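Side-chain contacts in sensor protein (Vibrio parahaemolyticus, PDB 3I9Y), which probably acts as a TMAO-responsive transmembrane histidine kinase that phosphorylates itself from ATP, this chain being its sensor domain of two stacked four-helix bundles: residues K172-N175 with Q176-A180; V186-I189 with Q190-T194. One frame throughout, in Å; residues are numbered along the deposited sequence.

Contact 1. Residues K172-N175 with Q176-A180; sequences KMLN and QIEEA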
loop_
_atom_site.group_PDB
_atom_site.type_symbol
_atom_site.label_atom_id
_atom_site.label_comp_id
_atom_site.label_asym_id
_atom_site.label_seq_id
_atom_site.Cartn_x
_atom_site.Cartn_y
_atom_site.Cartn_z
ATOM N N LYS A 172 -22.690 -13.906 -3.717
ATOM C CA LYS A 172 -21.524 -14.105 -4.505
ATOM C C LYS A 172 -20.846 -12.686 -4.777
ATOM O O LYS A 172 -19.636 -12.600 -4.826
ATOM C CB LYS A 172 -21.746 -14.702 -5.967
ATOM C CG LYS A 172 -20.152 -14.954 -6.533
ATOM C CD LYS A 172 -18.606 -14.582 -5.526
ATOM C CE LYS A 172 -16.983 -15.068 -5.673
ATOM N NZ LYS A 172 -15.409 -14.686 -4.706
ATOM N N MET A 173 -21.612 -11.629 -4.964
ATOM C CA MET A 173 -20.892 -10.293 -5.251
ATOM C C MET A 173 -20.109 -9.879 -3.919
ATOM O O MET A 173 -19.026 -9.351 -3.966
ATOM C CB MET A 173 -21.952 -9.273 -5.591
ATOM C CG MET A 173 -22.354 -9.649 -7.143
ATOM S SD MET A 173 -23.748 -8.564 -7.614
ATOM C CE MET A 173 -23.111 -7.040 -7.450
ATOM N N LEU A 174 -20.666 -10.165 -2.734
ATOM C CA LEU A 174 -19.940 -9.821 -1.510
ATOM C C LEU A 174 -18.675 -10.736 -1.358
ATOM O O LEU A 174 -17.595 -10.297 -0.941
ATOM C CB LEU A 174 -20.840 -10.091 -0.340
ATOM C CG LEU A 174 -20.686 -9.250 0.874
ATOM C CD1 LEU A 174 -21.090 -10.049 2.117
ATOM C CD2 LEU A 174 -19.334 -8.379 1.069
ATOM N N ASN A 175 -18.745 -11.986 -1.734
ATOM C CA ASN A 175 -17.548 -12.843 -1.655
ATOM C C ASN A 175 -16.512 -12.253 -2.633
ATOM O O ASN A 175 -15.312 -12.285 -2.287
ATOM C CB ASN A 175 -17.858 -14.380 -2.131
ATOM C CG ASN A 175 -18.696 -15.177 -1.050
ATOM O OD1 ASN A 175 -18.768 -14.782 0.139
ATOM N ND2 ASN A 175 -19.319 -16.261 -1.462
ATOM N N GLN A 176 -16.919 -11.785 -3.814
ATOM C CA GLN A 176 -15.963 -11.178 -4.808
ATOM C C GLN A 176 -15.223 -9.975 -4.189
ATOM O O GLN A 176 -14.018 -9.875 -4.294
ATOM C CB GLN A 176 -16.688 -10.604 -6.109
ATOM C CG GLN A 176 -17.221 -11.844 -6.917
ATOM C CD GLN A 176 -18.045 -11.344 -8.059
ATOM O OE1 GLN A 176 -18.913 -10.448 -7.938
ATOM N NE2 GLN A 176 -17.717 -11.841 -9.201
ATOM N N ILE A 177 -15.975 -9.057 -3.546
ATOM C CA ILE A 177 -15.353 -7.884 -2.950
ATOM C C ILE A 177 -14.422 -8.381 -1.802
ATOM O O ILE A 177 -13.309 -7.915 -1.798
ATOM C CB ILE A 177 -16.423 -7.019 -2.355
ATOM C CG1 ILE A 177 -17.131 -6.357 -3.569
ATOM C CG2 ILE A 177 -15.709 -5.785 -1.705
ATOM C CD1 ILE A 177 -18.309 -5.345 -2.926
ATOM N N GLU A 178 -14.818 -9.323 -0.870
ATOM C CA GLU A 178 -13.905 -9.787 0.198
ATOM C C GLU A 178 -12.676 -10.424 -0.462
ATOM O O GLU A 178 -11.525 -10.242 0.031
ATOM C CB GLU A 178 -14.603 -10.940 1.109
ATOM C CG GLU A 178 -15.818 -10.246 1.796
ATOM C CD GLU A 178 -15.465 -9.428 3.031
ATOM O OE1 GLU A 178 -14.265 -9.311 3.331
ATOM O OE2 GLU A 178 -16.433 -8.935 3.675
ATOM N N GLU A 179 -12.840 -11.162 -1.605
ATOM C CA GLU A 179 -11.662 -11.827 -2.136
ATOM C C GLU A 179 -10.678 -10.736 -2.775
ATOM O O GLU A 179 -9.430 -10.819 -2.651
ATOM C CB GLU A 179 -12.097 -12.723 -3.306
ATOM C CG GLU A 179 -10.833 -13.179 -3.912
ATOM C CD GLU A 179 -10.976 -14.264 -4.921
ATOM O OE1 GLU A 179 -11.965 -14.197 -5.677
ATOM O OE2 GLU A 179 -10.022 -15.184 -5.035
ATOM N N ALA A 180 -11.272 -9.807 -3.576
ATOM C CA ALA A 180 -10.542 -8.792 -4.251
ATOM C C ALA A 180 -9.606 -7.992 -3.285
ATOM O O ALA A 180 -8.458 -7.826 -3.672
ATOM C CB ALA A 180 -11.422 -7.783 -5.018
#
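Lys-172 lies across Gln-176 at about a right angle, one turn apart in the helix, with its CD 3.4 Å from Gln-176 CG. Chi1 (-174°), setting CG beside the carbonyl carbon, and an eclipsed chi2 (1°) together send the chain forward along the helix, though the lysine end is strained in the model. Its NZ ends 3.6 Å from Glu-179 OE1, a long salt bridge of doubtful geometry; Arg-188 is the stronger partner of that oxygen. Met-173 meets the amide end of the same glutamine, crossing it obliquely, its CG 3.6 Å from Gln-176 OE1. That oxygen accepts a hydrogen bond from Asn-199 ND2, which ties the amide to the next helix. Leu-174 runs alongside Glu-178 in the same direction, CD2 being 3.9 Å from Glu-178 OE2, while the acid's OE1 pairs with Arg-181. Asn-175 contributes mainly backbone: its O takes the N-H of Glu-179 at 2.8 Å, one of four successive i to i+4 bonds that establish regular alpha-helix. Within the sensor domain's bundle, Met-173 and Ile-177 pack on helix 186-208, Leu-174 and Ile-177 on helix 63-114, and Ala-180 on helix 232-267.

Contact 2. Residues V186-I189 with Q190-T194; sequences VDRI and QQIQT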
loop_
_atom_site.group_PDB
_atom_site.type_symbol
_atom_site.label_atom_id
_atom_site.label_comp_id
_atom_site.label_asym_id
_atom_site.label_seq_id
_atom_site.Cartn_x
_atom_site.Cartn_y
_atom_site.Cartn_z
ATOM N N VAL A 186 -2.082 -8.501 -10.020
ATOM C CA VAL A 186 -2.849 -7.521 -10.667
ATOM C C VAL A 186 -3.800 -7.937 -11.748
ATOM O O VAL A 186 -4.848 -7.239 -11.947
ATOM C CB VAL A 186 -1.960 -6.395 -11.181
ATOM C CG1 VAL A 186 -1.278 -6.799 -12.523
ATOM C CG2 VAL A 186 -2.718 -5.157 -11.514
ATOM N N ASP A 187 -3.509 -9.033 -12.465
ATOM C CA ASP A 187 -4.489 -9.486 -13.484
ATOM C C ASP A 187 -5.739 -10.059 -12.742
ATOM O O ASP A 187 -6.796 -9.970 -13.210
ATOM C CB ASP A 187 -3.822 -10.660 -14.338
ATOM C CG ASP A 187 -2.487 -10.146 -15.034
ATOM O OD1 ASP A 187 -1.417 -10.661 -14.743
ATOM O OD2 ASP A 187 -2.489 -9.188 -15.827
ATOM N N ARG A 188 -5.518 -10.708 -11.612
ATOM C CA ARG A 188 -6.626 -11.195 -10.859
ATOM C C ARG A 188 -7.529 -10.094 -10.357
ATOM O O ARG A 188 -8.788 -10.270 -10.395
ATOM C CB ARG A 188 -6.097 -11.954 -9.685
ATOM C CG ARG A 188 -6.156 -13.404 -9.996
ATOM C CD ARG A 188 -7.712 -13.650 -10.412
ATOM N NE ARG A 188 -8.534 -13.971 -9.242
ATOM C CZ ARG A 188 -9.693 -14.590 -9.327
ATOM N NH1 ARG A 188 -10.187 -14.941 -10.581
ATOM N NH2 ARG A 188 -10.312 -14.943 -8.174
ATOM N N ILE A 189 -6.907 -8.966 -9.910
ATOM C CA ILE A 189 -7.708 -7.793 -9.433
ATOM C C ILE A 189 -8.589 -7.343 -10.591
ATOM O O ILE A 189 -9.779 -7.189 -10.446
ATOM C CB ILE A 189 -6.861 -6.619 -8.913
ATOM C CG1 ILE A 189 -6.195 -7.070 -7.631
ATOM C CG2 ILE A 189 -7.800 -5.291 -8.725
ATOM C CD1 ILE A 189 -4.938 -6.121 -7.334
ATOM N N GLN A 190 -8.049 -7.192 -11.773
ATOM C CA GLN A 190 -8.886 -6.703 -12.880
ATOM C C GLN A 190 -10.001 -7.653 -13.359
ATOM O O GLN A 190 -11.033 -7.259 -13.878
ATOM C CB GLN A 190 -7.935 -6.436 -14.060
ATOM C CG GLN A 190 -6.850 -5.482 -13.596
ATOM C CD GLN A 190 -6.062 -4.863 -14.807
ATOM O OE1 GLN A 190 -5.034 -5.370 -15.294
ATOM N NE2 GLN A 190 -6.607 -3.795 -15.318
ATOM N N GLN A 191 -9.703 -8.932 -13.297
ATOM C CA GLN A 191 -10.708 -9.909 -13.653
ATOM C C GLN A 191 -11.924 -9.904 -12.650
ATOM O O GLN A 191 -13.110 -10.034 -13.036
ATOM C CB GLN A 191 -9.991 -11.131 -13.468
ATOM C CG GLN A 191 -10.371 -12.123 -14.333
ATOM C CD GLN A 191 -9.192 -13.080 -14.283
ATOM O OE1 GLN A 191 -8.164 -12.829 -14.997
ATOM N NE2 GLN A 191 -9.256 -14.122 -13.326
ATOM N N ILE A 192 -11.609 -9.695 -11.341
ATOM C CA ILE A 192 -12.701 -9.699 -10.329
ATOM C C ILE A 192 -13.435 -8.489 -10.519
ATOM O O ILE A 192 -14.635 -8.470 -10.495
ATOM C CB ILE A 192 -12.192 -9.722 -8.904
ATOM C CG1 ILE A 192 -11.695 -11.103 -8.727
ATOM C CG2 ILE A 192 -13.436 -9.732 -7.950
ATOM C CD1 ILE A 192 -11.737 -11.489 -7.233
ATOM N N GLN A 193 -12.733 -7.416 -10.878
ATOM C CA GLN A 193 -13.503 -6.195 -11.145
ATOM C C GLN A 193 -14.534 -6.375 -12.300
ATOM O O GLN A 193 -15.646 -5.796 -12.287
ATOM C CB GLN A 193 -12.503 -5.110 -11.609
ATOM C CG GLN A 193 -13.084 -3.794 -12.052
ATOM C CD GLN A 193 -11.895 -2.742 -12.399
ATOM O OE1 GLN A 193 -10.765 -3.105 -12.853
ATOM N NE2 GLN A 193 -12.186 -1.457 -12.208
ATOM N N THR A 194 -14.121 -7.031 -13.411
ATOM C CA THR A 194 -15.115 -6.984 -14.539
ATOM C C THR A 194 -16.173 -8.115 -14.196
ATOM O O THR A 194 -17.362 -7.985 -14.450
ATOM C CB THR A 194 -14.487 -7.226 -15.993
ATOM O OG1 THR A 194 -14.284 -8.636 -16.152
ATOM C CG2 THR A 194 -13.236 -6.619 -16.191
#
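Arg-188 and Ile-192, one turn apart near the start of helix 186-208, pack guanidinium against aliphatic branch within the helical bundle of the sensor domain. Ile-192 CG1 sits 4.0 Å above the guanidinium plane, over its centre, and CD1 lies 3.9 Å from Arg-188 NH2. The arginine reaches this place by bending at both chi2 and chi3, which folds the chain along the helix and lays the flat group over the isoleucine. The polar end is held from the preceding helix, where Glu-179 OE1 forms a salt bridge with NH2; that outside partner and the apolar contact with Ile-192 probably limit rotation of the group.

Gln-191 approaches the guanidinium at its edge, and its amide plane is turned 73° from that of the arginine. The orientation of this amide is uncertain, so the evidence supports proximity without identifying the atom that faces NH1.

On another side of the helix, Gln-190 brings its CG to 3.1 Å from Val-186 O. That carbonyl also accepts the Gln-190 N-H, with an N to O distance of 3.2 Å, and thus meets both the backbone and the side chain of one residue. Ahead of this turn, Asn-185 OD1 accepts a hydrogen bond from the Arg-188 N-H and a weak one from that of Asp-187, as an N-cap does. Val-186 and Ile-189 turn to helix 232-267, whereas Ile-192 packs on helix 158-180.

Ile-189 O receives two backbone donors: Gln-193 N at 3.0 Å in a fairly straight bond (N-H...O 159°), and Ile-192 N at 3.2 Å in a weak, bent one.

From the N terminus, helices 5-27, 32-58 and 63-114 come first, then, beyond the unmodelled residues 118-156, helix 158-180, whose last turns hold contact 1. Contact 2 opens after the short connection between residues 180 and 186, at the start of helix 186-208. The two contacts are in series: each is local to its helix, so neither closes a long loop, nests in the other or crosses it. Their centres lie 12 Å apart, and the helices bearing them are tied directly, Glu-179 OE1 standing 3.1 Å from Arg-188 NH2 in a salt bridge. A separate contact between them brings Ile-192 CG2 to 3.7 Å from Gln-176 O. Both contacts also face helix 232-267, through Ala-180 and through Ile-189.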